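PDB 5GVV: glycosyl transferase family 8 from Streptococcus pneumoniae, which transfers galactose from UDP-galactose to the terminal glucose of the already glycosylated serine-rich repeat protein PsrP, the third step of its O-glycosylation. Local coordinates for residues 217-222 / 240-245; 281-286 / 334-339; 346-351 / 357-362. All coordinates share one frame; numbering follows the deposited sequence.

Contact 1. Residues 217-222 / 240-245; sequences IPLEPL and VGRLRE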
loop_
_atom_site.group_PDB
_atom_site.type_symbol
_atom_site.label_atom_id
_atom_site.label_comp_id
_atom_site.label_asym_id
_atom_site.label_seq_id
_atom_site.Cartn_x
_atom_site.Cartn_y
_atom_site.Cartn_z
ATOM N N ILE A 217 -15.012 -15.738 24.795
ATOM C CA ILE A 217 -13.980 -16.616 24.262
ATOM C C ILE A 217 -12.620 -15.947 24.464
ATOM O O ILE A 217 -12.428 -14.797 24.072
ATOM C CB ILE A 217 -14.219 -16.946 22.771
ATOM C CG1 ILE A 217 -15.637 -17.489 22.569
ATOM C CG2 ILE A 217 -13.190 -17.949 22.262
ATOM C CD1 ILE A 217 -15.898 -18.048 21.174
ATOM N N PRO A 218 -11.678 -16.667 25.096
ATOM C CA PRO A 218 -10.352 -16.145 25.458
ATOM C C PRO A 218 -9.533 -15.668 24.256
ATOM O O PRO A 218 -9.514 -16.345 23.222
ATOM C CB PRO A 218 -9.668 -17.360 26.099
ATOM C CG PRO A 218 -10.798 -18.202 26.617
ATOM C CD PRO A 218 -11.880 -18.044 25.585
ATOM N N LEU A 219 -8.852 -14.533 24.411
ATOM C CA LEU A 219 -8.011 -13.972 23.356
ATOM C C LEU A 219 -6.533 -13.962 23.766
ATOM O O LEU A 219 -5.660 -13.559 22.985
ATOM C CB LEU A 219 -8.467 -12.554 23.004
ATOM C CG LEU A 219 -9.935 -12.362 22.620
ATOM C CD1 LEU A 219 -10.243 -10.900 22.333
ATOM C CD2 LEU A 219 -10.306 -13.223 21.430
ATOM N N GLU A 220 -6.269 -14.389 25.000
ATOM C CA GLU A 220 -4.908 -14.552 25.502
ATOM C C GLU A 220 -4.695 -16.021 25.826
ATOM O O GLU A 220 -5.383 -16.573 26.683
ATOM C CB GLU A 220 -4.669 -13.702 26.756
ATOM C CG GLU A 220 -4.029 -12.339 26.485
ATOM C CD GLU A 220 -2.606 -12.453 25.962
ATOM O OE1 GLU A 220 -2.192 -11.594 25.153
ATOM O OE2 GLU A 220 -1.898 -13.403 26.369
ATOM N N PRO A 221 -3.751 -16.669 25.132
ATOM C CA PRO A 221 -2.901 -16.108 24.077
ATOM C C PRO A 221 -3.674 -15.962 22.771
ATOM O O PRO A 221 -4.754 -16.544 22.630
ATOM C CB PRO A 221 -1.817 -17.171 23.918
ATOM C CG PRO A 221 -2.516 -18.454 24.259
ATOM C CD PRO A 221 -3.473 -18.099 25.366
ATOM N N LEU A 222 -3.141 -15.169 21.848
ATOM C CA LEU A 222 -3.764 -14.969 20.542
ATOM C C LEU A 222 -4.029 -16.288 19.831
ATOM O O LEU A 222 -3.198 -17.199 19.876
ATOM C CB LEU A 222 -2.862 -14.100 19.662
ATOM C CG LEU A 222 -3.202 -12.630 19.405
ATOM C CD1 LEU A 222 -4.212 -12.105 20.389
ATOM C CD2 LEU A 222 -1.932 -11.768 19.397
ATOM N N VAL A 240 -14.710 -1.225 14.661
ATOM C CA VAL A 240 -15.318 -1.410 15.975
ATOM C C VAL A 240 -15.001 -2.773 16.587
ATOM O O VAL A 240 -15.181 -2.978 17.787
ATOM C CB VAL A 240 -16.843 -1.199 15.922
ATOM C CG1 VAL A 240 -17.167 0.247 15.580
ATOM C CG2 VAL A 240 -17.480 -2.149 14.911
ATOM N N GLY A 241 -14.526 -3.701 15.763
ATOM C CA GLY A 241 -14.166 -5.022 16.248
ATOM C C GLY A 241 -12.882 -5.012 17.055
ATOM O O GLY A 241 -12.104 -4.057 16.980
ATOM N N ARG A 242 -12.659 -6.080 17.817
ATOM C CA ARG A 242 -11.479 -6.185 18.671
ATOM C C ARG A 242 -10.242 -6.610 17.892
ATOM O O ARG A 242 -10.352 -7.147 16.783
ATOM C CB ARG A 242 -11.729 -7.188 19.801
ATOM C CG ARG A 242 -12.725 -6.728 20.853
ATOM C CD ARG A 242 -13.188 -7.906 21.707
ATOM N NE ARG A 242 -13.822 -8.939 20.892
ATOM C CZ ARG A 242 -14.042 -10.186 21.298
ATOM N NH1 ARG A 242 -13.677 -10.561 22.516
ATOM N NH2 ARG A 242 -14.622 -11.062 20.489
ATOM N N LEU A 243 -9.073 -6.347 18.483
ATOM C CA LEU A 243 -7.772 -6.802 17.971
ATOM C C LEU A 243 -7.285 -6.009 16.764
ATOM O O LEU A 243 -6.441 -6.482 16.007
ATOM C CB LEU A 243 -7.770 -8.311 17.670
ATOM C CG LEU A 243 -8.099 -9.223 18.861
ATOM C CD1 LEU A 243 -7.803 -10.679 18.528
ATOM C CD2 LEU A 243 -7.345 -8.788 20.108
ATOM N N ARG A 244 -7.815 -4.802 16.602
ATOM C CA ARG A 244 -7.382 -3.887 15.548
ATOM C C ARG A 244 -5.870 -3.656 15.610
ATOM O O ARG A 244 -5.196 -3.575 14.574
ATOM C CB ARG A 244 -8.115 -2.554 15.700
ATOM C CG ARG A 244 -7.605 -1.450 14.792
ATOM C CD ARG A 244 -8.321 -0.137 15.053
ATOM N NE ARG A 244 -7.796 0.925 14.199
ATOM C CZ ARG A 244 -8.345 1.301 13.047
ATOM N NH1 ARG A 244 -9.452 0.716 12.611
ATOM N NH2 ARG A 244 -7.792 2.274 12.333
ATOM N N GLU A 245 -5.343 -3.558 16.827
ATOM C CA GLU A 245 -3.921 -3.281 17.042
ATOM C C GLU A 245 -2.991 -4.375 16.513
ATOM O O GLU A 245 -1.836 -4.107 16.160
ATOM C CB GLU A 245 -3.645 -3.046 18.527
ATOM C CG GLU A 245 -3.955 -4.239 19.425
ATOM C CD GLU A 245 -5.430 -4.339 19.800
ATOM O OE1 GLU A 245 -6.244 -3.499 19.344
ATOM O OE2 GLU A 245 -5.770 -5.265 20.564
#
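The flat guanidinium of Arg242 is met obliquely by the CD1 methyl of Leu219, 3.5 Å from NH1 and 4.0 Å from CZ of Arg242. This is loop-to-loop packing at the surface of the GT-A glycosyltransferase family 8 fold: residues 217-222 run in the loop before strand 225-227, and residues 240-245 lead into helix 244-251. The two side chains cross at about a right angle. Arg242 bends at its third torsion (chi3 -59°), and its NE is held in a salt bridge by Asp203, which ties the charged end down while the leucine methyl lies against NH1. Phe198 touches Leu219 and Phe215 touches Arg242, extending the apolar surroundings of the pair.

Leu243 continues the contact with both of its methyls. Its CD2 lies 4.2 Å from Leu219 CD1, so that one methyl of Leu219 serves both the arginine and the leucine. The backbone carbonyl of Leu243 is hydrogen-bonded to the hydroxyl of Tyr228, which by similarity belongs to the UDP-binding segment and directly follows the manganese ligand His227. Leu222, turned by an unusual first torsion (chi1 -105°), brings its CD1 to 4.3 Å from Leu243 CD1.

Contact 2. Residues 281-286 / 334-339; sequences VNLTNS and MLLEQI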
loop_
_atom_site.group_PDB
_atom_site.type_symbol
_atom_site.label_atom_id
_atom_site.label_comp_id
_atom_site.label_asym_id
_atom_site.label_seq_id
_atom_site.Cartn_x
_atom_site.Cartn_y
_atom_site.Cartn_z
ATOM N N VAL A 281 15.860 -6.684 -26.821
ATOM C CA VAL A 281 14.696 -5.869 -27.144
ATOM C C VAL A 281 14.013 -6.327 -28.431
ATOM O O VAL A 281 14.668 -6.773 -29.387
ATOM C CB VAL A 281 15.077 -4.366 -27.220
ATOM C CG1 VAL A 281 16.087 -4.134 -28.323
ATOM C CG2 VAL A 281 13.850 -3.495 -27.421
ATOM N N ASN A 282 12.688 -6.249 -28.437
ATOM C CA ASN A 282 11.914 -6.451 -29.656
ATOM C C ASN A 282 10.745 -5.483 -29.678
ATOM O O ASN A 282 10.182 -5.164 -28.632
ATOM C CB ASN A 282 11.400 -7.888 -29.763
ATOM C CG ASN A 282 10.389 -8.062 -30.888
ATOM O OD1 ASN A 282 9.181 -8.118 -30.648
ATOM N ND2 ASN A 282 10.877 -8.127 -32.123
ATOM N N LEU A 283 10.394 -5.010 -30.869
ATOM C CA LEU A 283 9.234 -4.153 -31.055
ATOM C C LEU A 283 8.217 -4.930 -31.875
ATOM O O LEU A 283 8.509 -5.343 -33.002
ATOM C CB LEU A 283 9.638 -2.872 -31.796
ATOM C CG LEU A 283 8.533 -1.959 -32.332
ATOM C CD1 LEU A 283 7.876 -1.163 -31.217
ATOM C CD2 LEU A 283 9.090 -1.020 -33.395
ATOM N N THR A 284 7.031 -5.140 -31.316
ATOM C CA THR A 284 5.987 -5.880 -32.017
ATOM C C THR A 284 4.715 -5.052 -32.106
ATOM O O THR A 284 4.484 -4.167 -31.281
ATOM C CB THR A 284 5.657 -7.199 -31.288
ATOM O OG1 THR A 284 4.618 -7.896 -31.989
ATOM C CG2 THR A 284 5.190 -6.921 -29.862
ATOM N N ASN A 285 3.888 -5.326 -33.107
ATOM C CA ASN A 285 2.535 -4.788 -33.108
ATOM C C ASN A 285 1.537 -5.934 -32.994
ATOM O O ASN A 285 0.329 -5.722 -32.847
ATOM C CB ASN A 285 2.272 -3.948 -34.360
ATOM C CG ASN A 285 1.149 -2.947 -34.161
ATOM O OD1 ASN A 285 0.062 -3.090 -34.723
ATOM N ND2 ASN A 285 1.404 -1.933 -33.339
ATOM N N SER A 286 2.065 -7.155 -33.041
ATOM C CA SER A 286 1.243 -8.362 -33.016
ATOM C C SER A 286 1.377 -9.112 -31.693
ATOM O O SER A 286 2.301 -8.863 -30.920
ATOM C CB SER A 286 1.630 -9.281 -34.175
ATOM O OG SER A 286 2.998 -9.657 -34.102
HETATM N N MSE A 334 9.936 7.458 -29.519
HETATM C CA MSE A 334 11.025 8.068 -28.744
HETATM C C MSE A 334 11.393 7.252 -27.534
HETATM O O MSE A 334 12.526 7.248 -27.074
HETATM C CB MSE A 334 10.658 9.516 -28.450
HETATM C CG MSE A 334 10.910 10.362 -29.699
HETATM SE SE MSE A 334 10.284 12.232 -29.384
HETATM C CE MSE A 334 10.407 12.774 -31.315
ATOM N N LEU A 335 10.416 6.529 -27.032
ATOM C CA LEU A 335 10.649 5.676 -25.866
ATOM C C LEU A 335 11.326 4.366 -26.276
ATOM O O LEU A 335 12.245 3.895 -25.601
ATOM C CB LEU A 335 9.330 5.404 -25.134
ATOM C CG LEU A 335 8.567 6.690 -24.788
ATOM C CD1 LEU A 335 7.182 6.407 -24.217
ATOM C CD2 LEU A 335 9.373 7.531 -23.819
ATOM N N LEU A 336 10.870 3.785 -27.384
ATOM C CA LEU A 336 11.511 2.600 -27.951
ATOM C C LEU A 336 12.974 2.899 -28.289
ATOM O O LEU A 336 13.852 2.071 -28.043
ATOM C CB LEU A 336 10.746 2.136 -29.198
ATOM C CG LEU A 336 11.115 0.854 -29.962
ATOM C CD1 LEU A 336 11.918 1.155 -31.213
ATOM C CD2 LEU A 336 11.837 -0.176 -29.086
ATOM N N GLU A 337 13.241 4.083 -28.838
ATOM C CA GLU A 337 14.613 4.450 -29.191
ATOM C C GLU A 337 15.546 4.403 -27.979
ATOM O O GLU A 337 16.681 3.926 -28.086
ATOM C CB GLU A 337 14.670 5.836 -29.850
ATOM C CG GLU A 337 16.096 6.312 -30.137
ATOM C CD GLU A 337 16.161 7.582 -30.970
ATOM O OE1 GLU A 337 15.289 8.465 -30.809
ATOM O OE2 GLU A 337 17.104 7.699 -31.778
ATOM N N GLN A 338 15.072 4.888 -26.830
ATOM C CA GLN A 338 15.900 4.908 -25.627
ATOM C C GLN A 338 16.166 3.498 -25.107
ATOM O O GLN A 338 17.241 3.218 -24.570
ATOM C CB GLN A 338 15.260 5.770 -24.532
ATOM C CG GLN A 338 15.163 7.255 -24.887
ATOM C CD GLN A 338 16.494 7.827 -25.347
ATOM O OE1 GLN A 338 17.507 7.694 -24.661
ATOM N NE2 GLN A 338 16.501 8.451 -26.521
ATOM N N ILE A 339 15.184 2.614 -25.261
ATOM C CA ILE A 339 15.349 1.214 -24.867
ATOM C C ILE A 339 16.366 0.518 -25.774
ATOM O O ILE A 339 17.191 -0.267 -25.301
ATOM C CB ILE A 339 14.000 0.454 -24.871
ATOM C CG1 ILE A 339 13.049 1.075 -23.844
ATOM C CG2 ILE A 339 14.200 -1.034 -24.562
ATOM C CD1 ILE A 339 11.634 0.506 -23.858
#
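Between Val281 and Leu283, the strand residues that meet Leu336 and Ile339 of the helix, Asn282 sends its side chain the other way, and its ND2 is held by two acceptors, the backbone O of Leu347 and OD1 of Asn350. The alternation is that of a strand with one face under a helix. Strand 281-283 and helix 334-339 run nearly antiparallel, at 157°, with their axes 9.8 Å apart, and the interface between them is wholly apolar.

Leu336 and Ile339, three residues apart, present adjacent branches on the same side of the helix. Methyl meets methyl at Val281 CG2 and Ile339 CG2, 3.8 Å apart, the two side chains slanting across each other. Val281 can make this contact because CG1 takes the position between N and the carbonyl carbon (chi1 62°), leaving CG2 directed at the helix; the same CG2 lies 4.2 Å from Leu336 CD2. Leu283 crosses Leu336 at about a right angle and lays both methyls against it: Leu283 CD1 lies 4.0 Å from Leu336 CG, while Leu283 CD2 is 4.2 Å from Leu336 CD1.

The sheet is parallel, with the 3-2-1-4-5-6 strand order of a Rossmann-like fold, and helix 333-342 belongs to the crossover from strand 325-328 to strand 345-348. Leu336 and Ile339 also rest on Val307 of strand 302-307, Leu336 touches Phe361 of helix 356-364, and Phe215 of the second subunit packs on Leu335 and Gln338.

Contact 3. Residues 346-351 / 357-362; sequences YLDLNH and DAYEFV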
loop_
_atom_site.group_PDB
_atom_site.type_symbol
_atom_site.label_atom_id
_atom_site.label_comp_id
_atom_site.label_asym_id
_atom_site.label_seq_id
_atom_site.Cartn_x
_atom_site.Cartn_y
_atom_site.Cartn_z
ATOM N N TYR A 346 19.193 -6.861 -30.471
ATOM C CA TYR A 346 17.820 -6.809 -30.960
ATOM C C TYR A 346 17.363 -8.197 -31.401
ATOM O O TYR A 346 18.082 -8.894 -32.122
ATOM C CB TYR A 346 17.675 -5.806 -32.117
ATOM C CG TYR A 346 16.226 -5.505 -32.431
ATOM C CD1 TYR A 346 15.495 -6.314 -33.295
ATOM C CD2 TYR A 346 15.579 -4.431 -31.835
ATOM C CE1 TYR A 346 14.164 -6.055 -33.563
ATOM C CE2 TYR A 346 14.250 -4.164 -32.096
ATOM C CZ TYR A 346 13.550 -4.978 -32.960
ATOM O OH TYR A 346 12.221 -4.716 -33.219
ATOM N N LEU A 347 16.170 -8.596 -30.964
ATOM C CA LEU A 347 15.579 -9.867 -31.388
ATOM C C LEU A 347 14.407 -9.611 -32.334
ATOM O O LEU A 347 13.333 -9.172 -31.901
ATOM C CB LEU A 347 15.097 -10.676 -30.180
ATOM C CG LEU A 347 16.109 -11.038 -29.093
ATOM C CD1 LEU A 347 15.458 -11.862 -27.989
ATOM C CD2 LEU A 347 17.280 -11.783 -29.677
ATOM N N ASP A 348 14.615 -9.891 -33.620
ATOM C CA ASP A 348 13.578 -9.703 -34.621
ATOM C C ASP A 348 12.643 -10.905 -34.604
ATOM O O ASP A 348 12.780 -11.814 -35.425
ATOM C CB ASP A 348 14.208 -9.547 -36.006
ATOM C CG ASP A 348 13.288 -8.863 -36.991
ATOM O OD1 ASP A 348 12.142 -8.537 -36.608
ATOM O OD2 ASP A 348 13.712 -8.652 -38.147
ATOM N N LEU A 349 11.687 -10.902 -33.674
ATOM C CA LEU A 349 10.845 -12.075 -33.442
ATOM C C LEU A 349 9.372 -11.861 -33.790
ATOM O O LEU A 349 8.578 -12.801 -33.719
ATOM C CB LEU A 349 10.949 -12.512 -31.980
ATOM C CG LEU A 349 12.349 -12.702 -31.409
ATOM C CD1 LEU A 349 12.288 -13.137 -29.952
ATOM C CD2 LEU A 349 13.124 -13.696 -32.234
ATOM N N ASN A 350 9.008 -10.636 -34.157
ATOM C CA ASN A 350 7.605 -10.300 -34.403
ATOM C C ASN A 350 7.130 -10.710 -35.796
ATOM O O ASN A 350 7.874 -10.597 -36.768
ATOM C CB ASN A 350 7.373 -8.803 -34.182
ATOM C CG ASN A 350 8.318 -7.949 -34.995
ATOM O OD1 ASN A 350 9.537 -8.098 -34.907
ATOM N ND2 ASN A 350 7.763 -7.054 -35.806
ATOM N N HIS A 351 5.878 -11.152 -35.886
ATOM C CA HIS A 351 5.354 -11.774 -37.099
ATOM C C HIS A 351 4.719 -10.847 -38.144
ATOM O O HIS A 351 4.743 -11.158 -39.334
ATOM C CB HIS A 351 4.376 -12.897 -36.733
ATOM C CG HIS A 351 5.035 -14.225 -36.514
ATOM N ND1 HIS A 351 5.391 -15.061 -37.550
ATOM C CD2 HIS A 351 5.400 -14.862 -35.374
ATOM C CE1 HIS A 351 5.945 -16.153 -37.063
ATOM N NE2 HIS A 351 5.967 -16.061 -35.745
ATOM N N ASP A 357 11.978 1.856 -38.713
ATOM C CA ASP A 357 12.810 2.700 -37.847
ATOM C C ASP A 357 13.513 1.965 -36.698
ATOM O O ASP A 357 14.545 2.421 -36.207
ATOM C CB ASP A 357 12.024 3.900 -37.304
ATOM C CG ASP A 357 12.272 5.170 -38.105
ATOM O OD1 ASP A 357 13.175 5.166 -38.974
ATOM O OD2 ASP A 357 11.572 6.177 -37.861
ATOM N N ALA A 358 12.965 0.833 -36.272
ATOM C CA ALA A 358 13.645 0.015 -35.277
ATOM C C ALA A 358 14.969 -0.477 -35.858
ATOM O O ALA A 358 15.997 -0.449 -35.184
ATOM C CB ALA A 358 12.773 -1.148 -34.848
ATOM N N TYR A 359 14.934 -0.921 -37.113
ATOM C CA TYR A 359 16.149 -1.281 -37.839
ATOM C C TYR A 359 17.074 -0.066 -37.933
ATOM O O TYR A 359 18.297 -0.190 -37.807
ATOM C CB TYR A 359 15.809 -1.790 -39.248
ATOM C CG TYR A 359 15.007 -3.075 -39.284
ATOM C CD1 TYR A 359 15.276 -4.113 -38.405
ATOM C CD2 TYR A 359 13.979 -3.250 -40.205
ATOM C CE1 TYR A 359 14.543 -5.289 -38.438
ATOM C CE2 TYR A 359 13.243 -4.419 -40.244
ATOM C CZ TYR A 359 13.530 -5.435 -39.357
ATOM O OH TYR A 359 12.801 -6.604 -39.387
ATOM N N GLU A 360 16.487 1.107 -38.156
ATOM C CA GLU A 360 17.262 2.342 -38.223
ATOM C C GLU A 360 17.974 2.598 -36.901
ATOM O O GLU A 360 19.169 2.892 -36.883
ATOM C CB GLU A 360 16.368 3.531 -38.580
ATOM C CG GLU A 360 15.886 3.531 -40.024
ATOM C CD GLU A 360 15.726 4.931 -40.574
ATOM O OE1 GLU A 360 15.341 5.070 -41.755
ATOM O OE2 GLU A 360 15.989 5.896 -39.823
ATOM N N PHE A 361 17.238 2.475 -35.797
ATOM C CA PHE A 361 17.831 2.624 -34.476
ATOM C C PHE A 361 18.908 1.562 -34.279
ATOM O O PHE A 361 19.984 1.852 -33.758
ATOM C CB PHE A 361 16.765 2.509 -33.379
ATOM C CG PHE A 361 15.692 3.561 -33.452
ATOM C CD1 PHE A 361 15.928 4.783 -34.076
ATOM C CD2 PHE A 361 14.441 3.328 -32.896
ATOM C CE1 PHE A 361 14.935 5.750 -34.140
ATOM C CE2 PHE A 361 13.445 4.288 -32.959
ATOM C CZ PHE A 361 13.690 5.497 -33.582
ATOM N N VAL A 362 18.614 0.335 -34.704
ATOM C CA VAL A 362 19.561 -0.778 -34.588
ATOM C C VAL A 362 20.886 -0.481 -35.302
ATOM O O VAL A 362 21.962 -0.658 -34.726
ATOM C CB VAL A 362 18.959 -2.097 -35.119
ATOM C CG1 VAL A 362 20.047 -3.127 -35.363
ATOM C CG2 VAL A 362 17.935 -2.643 -34.136
#
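Strand 346-348 and helix 357-362 run nearly antiparallel, at 149°, with axes 10.7 Å apart and Tyr346 and Val362 the closest residues by CA. Asp348 is the centre of an inverse gamma turn, and its carboxylate takes the one hydrogen bond between the two segments. Tyr359 OH donates to Asp348 OD2 over 2.6 Å, approaching on the syn side and 26° out of the carboxylate plane. The oxygen lies at the edge of the Tyr359 ring, in its plane, and ring and carboxylate are turned steeply against each other. OD2 is shared with the hydroxyl of Tyr385, while OD1 forms a salt bridge with Lys354; this setting probably favours the ionised carboxylate despite its burial.

The apolar half centres on Tyr346. With its CG anti to the backbone N (chi1 -167°), the ring leans to the helix, where Val362 CG2 meets it obliquely, 3.7 Å from both CG and CD2 of Tyr346. Farther along the ring, Tyr346 OH is 4.0 Å from Ala358 CB and is hydrogen-bonded to the backbone N of Leu283.

Helix 356-364 links strands 345-348 and 369-372 in a beta-alpha-beta unit. Tyr346 and Tyr359 both touch Met369 of the second of these strands, Ala358 meets Leu283 of strand 278-283, and Phe361 also touches Val340 of helix 333-342.

Overall arrangement
Contact 1 is a surface meeting of loops in the nucleotide-binding GT-A part, whereas contacts 2 and 3 are buried strand-helix layers of the C-terminal parallel sheet, on the opposite side of the chain's centre. The centres of contacts 1 and 2 are about 54 Å apart; those of contacts 2 and 3 lie about 8 Å apart. Strands 278-283 and 345-348 are neighbours, joined by a probable bond from Leu347 N to Val281 O (2.8 Å). Contact 1 sets leucines beside an arginine whose charge is paired outside the two segments, contact 2 is purely aliphatic, and contact 3 adds a tyrosine-carboxylate hydrogen bond. Contacts 1 and 2 both touch the second subunit; contact 3 does not.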